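Local coordinates for protein phenol hydroxylase component phN (Pseudomonas stutzeri, PDB 3U52) that probably hydroxylates phenol with dioxygen at a di-iron site, as the large oxygenase subunit of a bacterial multicomponent monooxygenase, at residues V401-T406 with W451-Q456; T406-K411 with H430-G435; H164-V169 with S173-F178. All coordinates share one frame; numbering follows the deposited sequence.

Contact 1: V401-T406 with W451-Q456. With ZN (zinc ion), chain I.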
loop_
_atom_site.group_PDB
_atom_site.type_symbol
_atom_site.label_atom_id
_atom_site.label_comp_id
_atom_site.label_asym_id
_atom_site.label_seq_id
_atom_site.Cartn_x
_atom_site.Cartn_y
_atom_site.Cartn_z
ATOM N N VAL A 401 -38.703 -8.271 -21.490
ATOM C CA VAL A 401 -38.347 -8.554 -20.068
ATOM C C VAL A 401 -36.857 -8.251 -19.847
ATOM O O VAL A 401 -36.522 -7.350 -19.081
ATOM C CB VAL A 401 -38.739 -9.993 -19.610
ATOM C CG1 VAL A 401 -38.140 -10.337 -18.235
ATOM C CG2 VAL A 401 -40.299 -10.186 -19.602
ATOM N N CYS A 402 -35.968 -8.927 -20.563
ATOM C CA CYS A 402 -34.528 -8.829 -20.232
ATOM C C CYS A 402 -33.918 -7.689 -20.992
ATOM O O CYS A 402 -32.834 -7.213 -20.611
ATOM C CB CYS A 402 -33.782 -10.179 -20.479
ATOM S SG CYS A 402 -33.612 -10.655 -22.222
ATOM N N GLN A 403 -34.670 -7.190 -22.000
ATOM C CA GLN A 403 -34.266 -6.124 -22.943
ATOM C C GLN A 403 -33.046 -6.334 -23.803
ATOM O O GLN A 403 -32.613 -5.400 -24.431
ATOM C CB GLN A 403 -34.205 -4.734 -22.284
ATOM C CG GLN A 403 -35.472 -4.540 -21.372
ATOM C CD GLN A 403 -35.527 -3.206 -20.712
ATOM O OE1 GLN A 403 -34.774 -2.298 -21.075
ATOM N NE2 GLN A 403 -36.411 -3.062 -19.731
ATOM N N ILE A 404 -32.542 -7.545 -23.902
ATOM C CA ILE A 404 -31.469 -7.846 -24.846
ATOM C C ILE A 404 -32.176 -7.929 -26.244
ATOM O O ILE A 404 -33.316 -8.378 -26.318
ATOM C CB ILE A 404 -30.790 -9.191 -24.473
ATOM C CG1 ILE A 404 -30.211 -9.106 -23.055
ATOM C CG2 ILE A 404 -29.619 -9.549 -25.483
ATOM C CD1 ILE A 404 -29.518 -10.377 -22.527
ATOM N N PRO A 405 -31.513 -7.492 -27.337
ATOM C CA PRO A 405 -32.084 -7.790 -28.633
ATOM C C PRO A 405 -32.416 -9.282 -28.724
ATOM O O PRO A 405 -31.764 -10.103 -28.103
ATOM C CB PRO A 405 -30.954 -7.498 -29.599
ATOM C CG PRO A 405 -30.116 -6.543 -28.974
ATOM C CD PRO A 405 -30.263 -6.730 -27.461
ATOM N N THR A 406 -33.396 -9.637 -29.532
ATOM C CA THR A 406 -33.802 -11.044 -29.632
ATOM C C THR A 406 -32.858 -11.822 -30.566
ATOM O O THR A 406 -33.187 -12.122 -31.698
ATOM C CB THR A 406 -35.297 -11.144 -30.059
ATOM O OG1 THR A 406 -35.529 -10.242 -31.137
ATOM C CG2 THR A 406 -36.133 -10.635 -28.944
ATOM N N TRP A 451 -38.936 0.733 -20.079
ATOM C CA TRP A 451 -38.354 1.786 -20.893
ATOM C C TRP A 451 -37.434 1.077 -21.885
ATOM O O TRP A 451 -36.235 0.952 -21.626
ATOM C CB TRP A 451 -37.580 2.794 -19.969
ATOM C CG TRP A 451 -37.134 4.089 -20.642
ATOM C CD1 TRP A 451 -37.875 5.229 -20.780
ATOM C CD2 TRP A 451 -35.848 4.373 -21.259
ATOM N NE1 TRP A 451 -37.152 6.175 -21.477
ATOM C CE2 TRP A 451 -35.908 5.687 -21.771
ATOM C CE3 TRP A 451 -34.675 3.632 -21.460
ATOM C CZ2 TRP A 451 -34.836 6.288 -22.454
ATOM C CZ3 TRP A 451 -33.598 4.246 -22.121
ATOM C CH2 TRP A 451 -33.698 5.566 -22.611
ATOM N N LEU A 452 -37.997 0.553 -22.990
ATOM C CA LEU A 452 -37.195 -0.149 -23.983
ATOM C C LEU A 452 -36.474 0.845 -24.886
ATOM O O LEU A 452 -37.108 1.622 -25.630
ATOM C CB LEU A 452 -38.066 -1.104 -24.808
ATOM C CG LEU A 452 -38.666 -2.351 -24.159
ATOM C CD1 LEU A 452 -39.195 -3.270 -25.268
ATOM C CD2 LEU A 452 -37.616 -3.121 -23.454
ATOM N N PRO A 453 -35.129 0.858 -24.840
ATOM C CA PRO A 453 -34.454 1.954 -25.531
ATOM C C PRO A 453 -34.834 2.122 -27.000
ATOM O O PRO A 453 -34.989 3.241 -27.421
ATOM C CB PRO A 453 -32.974 1.669 -25.320
ATOM C CG PRO A 453 -32.921 0.845 -24.064
ATOM C CD PRO A 453 -34.181 -0.021 -24.123
ATOM N N VAL A 454 -34.999 1.025 -27.757
ATOM C CA VAL A 454 -35.336 1.117 -29.174
ATOM C C VAL A 454 -36.693 1.792 -29.356
ATOM O O VAL A 454 -36.837 2.671 -30.190
ATOM C CB VAL A 454 -35.332 -0.307 -29.874
ATOM C CG1 VAL A 454 -35.944 -0.195 -31.282
ATOM C CG2 VAL A 454 -33.884 -0.809 -29.984
ATOM N N HIS A 455 -37.678 1.375 -28.563
ATOM C CA HIS A 455 -38.991 2.000 -28.603
ATOM C C HIS A 455 -38.928 3.482 -28.182
ATOM O O HIS A 455 -39.606 4.337 -28.757
ATOM C CB HIS A 455 -39.956 1.262 -27.693
ATOM C CG HIS A 455 -40.249 -0.135 -28.142
ATOM N ND1 HIS A 455 -39.768 -0.652 -29.330
ATOM C CD2 HIS A 455 -41.000 -1.112 -27.590
ATOM C CE1 HIS A 455 -40.148 -1.913 -29.447
ATOM N NE2 HIS A 455 -40.918 -2.208 -28.418
ATOM N N GLN A 456 -38.133 3.786 -27.168
ATOM C CA GLN A 456 -37.993 5.166 -26.719
ATOM C C GLN A 456 -37.376 6.110 -27.762
ATOM O O GLN A 456 -37.810 7.262 -27.890
ATOM C CB GLN A 456 -37.295 5.190 -25.351
ATOM C CG GLN A 456 -38.207 4.580 -24.281
ATOM C CD GLN A 456 -39.471 5.391 -24.023
ATOM O OE1 GLN A 456 -39.443 6.610 -24.027
ATOM N NE2 GLN A 456 -40.577 4.711 -23.792
HETATM ZN ZN ZN I . -35.438 -11.941 -22.597
#

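Contact 2: T406-K411 with H430-G435. With ZN (zinc ion), chain I; GOL (glycerol), chain M; GOL (glycerol), chain N.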
loop_
_atom_site.group_PDB
_atom_site.type_symbol
_atom_site.label_atom_id
_atom_site.label_comp_id
_atom_site.label_asym_id
_atom_site.label_seq_id
_atom_site.Cartn_x
_atom_site.Cartn_y
_atom_site.Cartn_z
ATOM N N THR A 406 -33.396 -9.637 -29.532
ATOM C CA THR A 406 -33.802 -11.044 -29.632
ATOM C C THR A 406 -32.858 -11.822 -30.566
ATOM O O THR A 406 -33.187 -12.122 -31.698
ATOM C CB THR A 406 -35.297 -11.144 -30.059
ATOM O OG1 THR A 406 -35.529 -10.242 -31.137
ATOM C CG2 THR A 406 -36.133 -10.635 -28.944
ATOM N N ILE A 407 -31.680 -12.162 -30.065
ATOM C CA ILE A 407 -30.591 -12.699 -30.907
ATOM C C ILE A 407 -30.356 -14.203 -30.622
ATOM O O ILE A 407 -29.507 -14.816 -31.254
ATOM C CB ILE A 407 -29.241 -11.996 -30.560
ATOM C CG1 ILE A 407 -28.963 -12.118 -29.057
ATOM C CG2 ILE A 407 -29.283 -10.545 -30.880
ATOM C CD1 ILE A 407 -27.551 -11.705 -28.631
ATOM N N PHE A 408 -31.062 -14.758 -29.619
ATOM C CA PHE A 408 -30.794 -16.094 -29.117
ATOM C C PHE A 408 -31.555 -17.135 -29.911
ATOM O O PHE A 408 -32.626 -16.860 -30.406
ATOM C CB PHE A 408 -31.208 -16.172 -27.641
ATOM C CG PHE A 408 -30.499 -15.186 -26.785
ATOM C CD1 PHE A 408 -31.156 -14.102 -26.249
ATOM C CD2 PHE A 408 -29.147 -15.339 -26.544
ATOM C CE1 PHE A 408 -30.455 -13.141 -25.453
ATOM C CE2 PHE A 408 -28.443 -14.416 -25.748
ATOM C CZ PHE A 408 -29.109 -13.317 -25.218
ATOM N N THR A 409 -31.029 -18.354 -29.962
ATOM C CA THR A 409 -31.610 -19.436 -30.789
ATOM C C THR A 409 -32.183 -20.632 -30.025
ATOM O O THR A 409 -31.905 -20.844 -28.834
ATOM C CB THR A 409 -30.584 -19.896 -31.832
ATOM O OG1 THR A 409 -29.354 -20.270 -31.172
ATOM C CG2 THR A 409 -30.282 -18.774 -32.805
ATOM N N GLU A 410 -33.015 -21.413 -30.709
ATOM C CA GLU A 410 -33.715 -22.525 -30.113
ATOM C C GLU A 410 -32.664 -23.584 -29.728
ATOM O O GLU A 410 -31.644 -23.760 -30.402
ATOM C CB GLU A 410 -34.734 -23.131 -31.123
ATOM C CG GLU A 410 -35.818 -22.201 -31.593
ATOM C CD GLU A 410 -36.953 -22.087 -30.580
ATOM O OE1 GLU A 410 -36.837 -22.658 -29.490
ATOM O OE2 GLU A 410 -37.992 -21.458 -30.889
ATOM N N LYS A 411 -32.935 -24.219 -28.604
ATOM C CA LYS A 411 -32.164 -25.298 -28.040
ATOM C C LYS A 411 -31.949 -26.369 -29.091
ATOM O O LYS A 411 -30.832 -26.822 -29.239
ATOM C CB LYS A 411 -32.960 -25.855 -26.874
ATOM C CG LYS A 411 -32.246 -26.803 -25.959
ATOM C CD LYS A 411 -33.287 -27.365 -24.995
ATOM C CE LYS A 411 -32.619 -28.130 -23.844
ATOM N NZ LYS A 411 -31.632 -29.186 -24.279
ATOM N N HIS A 430 -43.217 -9.046 -27.199
ATOM C CA HIS A 430 -42.246 -10.007 -27.741
ATOM C C HIS A 430 -41.126 -10.317 -26.727
ATOM O O HIS A 430 -40.713 -9.440 -25.925
ATOM C CB HIS A 430 -41.617 -9.465 -29.029
ATOM C CG HIS A 430 -42.636 -9.105 -30.076
ATOM N ND1 HIS A 430 -42.977 -9.960 -31.098
ATOM C CD2 HIS A 430 -43.472 -8.043 -30.177
ATOM C CE1 HIS A 430 -43.934 -9.409 -31.829
ATOM N NE2 HIS A 430 -44.254 -8.248 -31.290
ATOM N N PHE A 431 -40.599 -11.541 -26.831
ATOM C CA PHE A 431 -39.595 -12.103 -25.894
ATOM C C PHE A 431 -38.487 -12.838 -26.647
ATOM O O PHE A 431 -38.706 -13.307 -27.767
ATOM C CB PHE A 431 -40.293 -13.052 -24.903
ATOM C CG PHE A 431 -41.527 -12.453 -24.311
ATOM C CD1 PHE A 431 -41.434 -11.494 -23.301
ATOM C CD2 PHE A 431 -42.778 -12.733 -24.856
ATOM C CE1 PHE A 431 -42.605 -10.852 -22.806
ATOM C CE2 PHE A 431 -43.969 -12.127 -24.329
ATOM C CZ PHE A 431 -43.871 -11.183 -23.341
ATOM N N CYS A 432 -37.324 -12.990 -25.999
ATOM C CA CYS A 432 -36.196 -13.726 -26.604
ATOM C C CYS A 432 -36.294 -15.262 -26.380
ATOM O O CYS A 432 -35.495 -16.017 -26.975
ATOM C CB CYS A 432 -34.907 -13.228 -25.975
ATOM S SG CYS A 432 -34.831 -13.589 -24.181
ATOM N N SER A 433 -37.214 -15.712 -25.530
ATOM C CA SER A 433 -37.242 -17.083 -25.037
ATOM C C SER A 433 -38.516 -17.385 -24.247
ATOM O O SER A 433 -39.245 -16.475 -23.874
ATOM C CB SER A 433 -36.094 -17.284 -24.059
ATOM O OG SER A 433 -36.221 -16.294 -23.022
ATOM N N ASP A 434 -38.728 -18.671 -23.945
ATOM C CA ASP A 434 -39.781 -19.121 -23.045
ATOM C C ASP A 434 -39.509 -18.593 -21.655
ATOM O O ASP A 434 -40.437 -18.320 -20.927
ATOM C CB ASP A 434 -39.852 -20.645 -22.992
ATOM C CG ASP A 434 -40.394 -21.267 -24.295
ATOM O OD1 ASP A 434 -41.424 -20.803 -24.831
ATOM O OD2 ASP A 434 -39.780 -22.241 -24.756
ATOM N N GLY A 435 -38.253 -18.473 -21.256
ATOM C CA GLY A 435 -37.976 -18.104 -19.868
ATOM C C GLY A 435 -38.476 -16.700 -19.567
ATOM O O GLY A 435 -39.087 -16.470 -18.531
HETATM ZN ZN ZN I . -35.438 -11.941 -22.597
HETATM C C1 GOL M . -36.499 -21.515 -25.903
HETATM O O1 GOL M . -36.363 -20.522 -24.926
HETATM C C2 GOL M . -36.229 -22.855 -25.209
HETATM O O2 GOL M . -37.202 -23.017 -24.183
HETATM C C3 GOL M . -36.327 -23.991 -26.211
HETATM O O3 GOL M . -35.793 -23.583 -27.450
HETATM C C1 GOL N . -32.380 -18.934 -26.428
HETATM O O1 GOL N . -33.409 -18.396 -25.694
HETATM C C2 GOL N . -31.862 -20.076 -25.595
HETATM O O2 GOL N . -31.658 -21.251 -26.355
HETATM C C3 GOL N . -30.730 -19.626 -24.688
HETATM O O3 GOL N . -30.130 -18.429 -25.104
HETATM O O HOH W 1 -34.216 -14.705 -29.301
#

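Contact 3: H164-V169 with S173-F178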
loop_
_atom_site.group_PDB
_atom_site.type_symbol
_atom_site.label_atom_id
_atom_site.label_comp_id
_atom_site.label_asym_id
_atom_site.label_seq_id
_atom_site.Cartn_x
_atom_site.Cartn_y
_atom_site.Cartn_z
ATOM N N HIS A 164 -24.111 8.219 -16.442
ATOM C CA HIS A 164 -24.937 8.874 -17.485
ATOM C C HIS A 164 -25.358 7.885 -18.581
ATOM O O HIS A 164 -26.525 7.794 -18.953
ATOM C CB HIS A 164 -24.186 10.076 -18.079
ATOM C CG HIS A 164 -24.875 10.713 -19.247
ATOM N ND1 HIS A 164 -25.714 11.802 -19.106
ATOM C CD2 HIS A 164 -24.903 10.374 -20.564
ATOM C CE1 HIS A 164 -26.226 12.114 -20.286
ATOM N NE2 HIS A 164 -25.735 11.279 -21.195
ATOM N N MET A 165 -24.406 7.116 -19.064
ATOM C CA MET A 165 -24.681 6.119 -20.082
ATOM C C MET A 165 -25.526 4.976 -19.539
ATOM O O MET A 165 -26.444 4.491 -20.245
ATOM C CB MET A 165 -23.365 5.594 -20.641
ATOM C CG MET A 165 -22.647 6.640 -21.415
ATOM S SD MET A 165 -21.222 5.930 -22.184
ATOM C CE MET A 165 -20.375 7.374 -22.928
ATOM N N HIS A 166 -25.310 4.599 -18.280
ATOM C CA HIS A 166 -26.086 3.458 -17.667
ATOM C C HIS A 166 -27.594 3.669 -17.712
ATOM O O HIS A 166 -28.354 2.723 -17.858
ATOM C CB HIS A 166 -25.688 3.268 -16.183
ATOM C CG HIS A 166 -26.276 2.052 -15.519
ATOM N ND1 HIS A 166 -25.745 0.788 -15.665
ATOM C CD2 HIS A 166 -27.313 1.918 -14.646
ATOM C CE1 HIS A 166 -26.440 -0.078 -14.933
ATOM N NE2 HIS A 166 -27.391 0.585 -14.288
ATOM N N ASP A 167 -28.024 4.935 -17.565
ATOM C CA ASP A 167 -29.464 5.301 -17.603
ATOM C C ASP A 167 -30.059 5.404 -19.029
ATOM O O ASP A 167 -31.286 5.430 -19.177
ATOM C CB ASP A 167 -29.722 6.629 -16.870
ATOM C CG ASP A 167 -29.655 6.524 -15.328
ATOM O OD1 ASP A 167 -29.582 5.423 -14.770
ATOM O OD2 ASP A 167 -29.716 7.569 -14.633
ATOM N N ARG A 168 -29.201 5.478 -20.054
ATOM C CA ARG A 168 -29.646 5.861 -21.401
ATOM C C ARG A 168 -29.320 4.855 -22.470
ATOM O O ARG A 168 -30.186 4.533 -23.285
ATOM C CB ARG A 168 -29.086 7.234 -21.809
ATOM C CG ARG A 168 -29.562 8.360 -20.893
ATOM C CD ARG A 168 -28.876 9.689 -21.147
ATOM N NE ARG A 168 -29.406 10.731 -20.246
ATOM C CZ ARG A 168 -29.212 10.786 -18.918
ATOM N NH1 ARG A 168 -28.481 9.879 -18.264
ATOM N NH2 ARG A 168 -29.773 11.766 -18.223
ATOM N N VAL A 169 -28.079 4.395 -22.498
ATOM C CA VAL A 169 -27.569 3.569 -23.590
ATOM C C VAL A 169 -28.279 2.238 -23.740
ATOM O O VAL A 169 -28.510 1.527 -22.770
ATOM C CB VAL A 169 -26.027 3.328 -23.478
ATOM C CG1 VAL A 169 -25.553 2.397 -24.559
ATOM C CG2 VAL A 169 -25.255 4.645 -23.581
ATOM N N SER A 173 -29.420 -0.859 -20.617
ATOM C CA SER A 173 -30.743 -1.158 -20.036
ATOM C C SER A 173 -30.905 -2.621 -19.541
ATOM O O SER A 173 -31.791 -2.889 -18.730
ATOM C CB SER A 173 -31.892 -0.781 -20.983
ATOM O OG SER A 173 -32.109 -1.863 -21.937
ATOM N N VAL A 174 -30.076 -3.554 -20.046
ATOM C CA VAL A 174 -30.007 -4.944 -19.542
ATOM C C VAL A 174 -29.632 -5.002 -18.055
ATOM O O VAL A 174 -30.454 -5.469 -17.239
ATOM C CB VAL A 174 -29.081 -5.818 -20.425
ATOM C CG1 VAL A 174 -29.143 -7.235 -20.033
ATOM C CG2 VAL A 174 -29.440 -5.634 -21.936
ATOM N N PRO A 175 -28.400 -4.570 -17.657
ATOM C CA PRO A 175 -28.182 -4.501 -16.200
ATOM C C PRO A 175 -29.104 -3.558 -15.430
ATOM O O PRO A 175 -29.500 -3.897 -14.322
ATOM C CB PRO A 175 -26.735 -3.950 -16.072
ATOM C CG PRO A 175 -26.375 -3.451 -17.417
ATOM C CD PRO A 175 -27.178 -4.230 -18.409
ATOM N N LYS A 176 -29.425 -2.389 -15.985
ATOM C CA LYS A 176 -30.296 -1.434 -15.294
ATOM C C LYS A 176 -31.693 -2.005 -14.965
ATOM O O LYS A 176 -32.136 -1.943 -13.799
ATOM C CB LYS A 176 -30.414 -0.132 -16.080
ATOM C CG LYS A 176 -31.036 1.018 -15.246
ATOM C CD LYS A 176 -31.176 2.246 -16.111
ATOM C CE LYS A 176 -32.302 3.167 -15.632
ATOM N NZ LYS A 176 -31.970 3.840 -14.360
ATOM N N SER A 177 -32.374 -2.574 -15.966
ATOM C CA SER A 177 -33.694 -3.125 -15.711
ATOM C C SER A 177 -33.661 -4.367 -14.795
ATOM O O SER A 177 -34.619 -4.616 -14.056
ATOM C CB SER A 177 -34.455 -3.420 -17.026
ATOM O OG SER A 177 -33.878 -4.526 -17.692
ATOM N N PHE A 178 -32.572 -5.144 -14.824
ATOM C CA PHE A 178 -32.372 -6.268 -13.858
ATOM C C PHE A 178 -32.450 -5.743 -12.433
ATOM O O PHE A 178 -33.207 -6.261 -11.576
ATOM C CB PHE A 178 -30.972 -6.946 -14.071
ATOM C CG PHE A 178 -30.675 -8.030 -13.074
ATOM C CD1 PHE A 178 -30.071 -7.730 -11.866
ATOM C CD2 PHE A 178 -30.962 -9.366 -13.371
ATOM C CE1 PHE A 178 -29.809 -8.753 -10.920
ATOM C CE2 PHE A 178 -30.681 -10.427 -12.450
ATOM C CZ PHE A 178 -30.155 -10.120 -11.230
#

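Contact 1: V401-T406 with W451-Q456
Gln403 and Leu452 face each other with their CA atoms 6.7 Å apart, an irregular loop on one side and, on the other, the N-cap position of helix 453-458. The loop has the features of a zinc-knuckle turn, whose end it holds: Cys402 binds the zinc ion through SG at 2.3 Å, and the next residue, Gln403, adopts left-handed backbone angles (phi 59°, psi 14°). That turn brings Ile404 N round to face Cys402 SG in a weak hydrogen bond.

Across the gap the contact depends largely on Gln403. Its CG lies anti to the carbonyl carbon, beside the backbone N, and the chain runs straight on from there (chi2 -179°), carrying the amide past the Leu452 side chain toward the start of the helix. There OE1 comes to 3.9 Å from Pro453 CD, but its hydrogen bond is to Ser173 OG on helix 173-184. The interface is therefore van der Waals packing in a buried setting, with Gln403 OE1 satisfied by Ser173 of a third segment. Leu452 O meanwhile receives Gln456 N at 2.8 Å, closing the first helical turn. Leucine methyl and glutamine chain meet slantwise, Leu452 CD2 pressing on Gln403 CG at 3.3 Å and lying almost as near to Gln403 CD.

Contact 2: T406-K411 with H430-G435
With chi1 at -59°, Phe408 swings its ring to the side of its own backbone N, opposite the carbonyl carbon, which turns a ring edge to Cys432. Cys432 has chi1 64°, which sets SG between its N and carbonyl carbon and aims it at the zinc ion, 2.4 Å away. Cys432 CB is left to meet the phenylalanine: it lies in the plane of the ring, 3.9 Å from Phe408 CD1. The sulfur stands farther off, 5.4 Å from Cys432 SG to the centroid of the Phe408 ring, in an oblique sulfur-aromatic contact. One ring face is filled from within the same segment by Ile407 CG1, over its centre.

Thr406 adds a second apolar touch, CG2 against Cys432 CA at 3.9 Å, while its OG1 bonds to Gln397. A water ties the backbones together, donating to Phe408 O at 2.9 Å and to Cys432 O at 3.0 Å. Farther along, a glycerol, most likely carried over from crystallisation, lies between the segments: Lys411 N and Asp434 N donate to two of its hydroxyls, and a third donates to Asp434 OD2 at 2.8 Å. The carboxylates of Glu410 and Asp434 both pair with Arg420, which probably eases their mutual repulsion.

Cys432 follows strand 427-431 of the hairpin, and Cys436 sits in the first turn of helix 434-442, where Ser433 OG caps its N. With Cys399 and Cys402 they complete a four-cysteine zinc site, consistent with the treble-clef arrangement of YHS-type domains.

Contact 3: H164-V169 with S173-F178
Val169 and Ser173, with CA atoms 6.7 Å apart, flank a short connection between helix 162-166 and helix 173-184, and a weak hydrogen bond of 3.3 Å from Ser173 N to Val169 O closes it. Met165 O accepts from both Arg168 N and Val169 N.

Lys176 does most of the side-chain work. Its first torsion, chi1 -166°, points CG away from the backbone N and sends the chain across the first segment, where CD rests 3.4 Å from His166 O. A bend at chi4 (70°) then brings the ammonium to Asp167. The resulting salt bridge, Lys176 NZ to Asp167 OD1 at 2.9 Å, reaches the carboxylate from above its plane, 59° out of it. Both charged groups also hydrogen-bond to the backbone of another protein's chain, so the pair is part of a subunit interface.

The His166 ring lies against the root of the lysine, NE2 3.6 Å from Lys176 CB, and its CE1 brushes Pro175 CB; His166 ND1 bonds to Ser102 O. Together His166 and Pro175 pack on Leu107 of helix 105-121, which carries the iron ligand Glu108, while Pro175 also meets Leu272 and Leu275 of helix 254-283.

Along the chain contact 3 comes first, in the helical hydroxylase region, followed by contact 1, whose intervening residues include all the rest of contact 2. Contacts 1 and 2 have centres about 13 Å apart, share Thr406 and meet at the zinc ion, where Cys402 SG and Cys432 SG are 3.7 Å from each other. Contact 1 also bridges to contact 3, about 10 Å away between centres: Pro453 CD packs on Ser173 OG and Trp451 CZ3 on Arg168 O. Contacts 2 and 3 do not touch, their nearest atoms being about 8 Å apart. The zinc-bound module is thus joined, in part through residues 401-406 and 451-456, to helix 173-184 of the di-iron subunit's helical body.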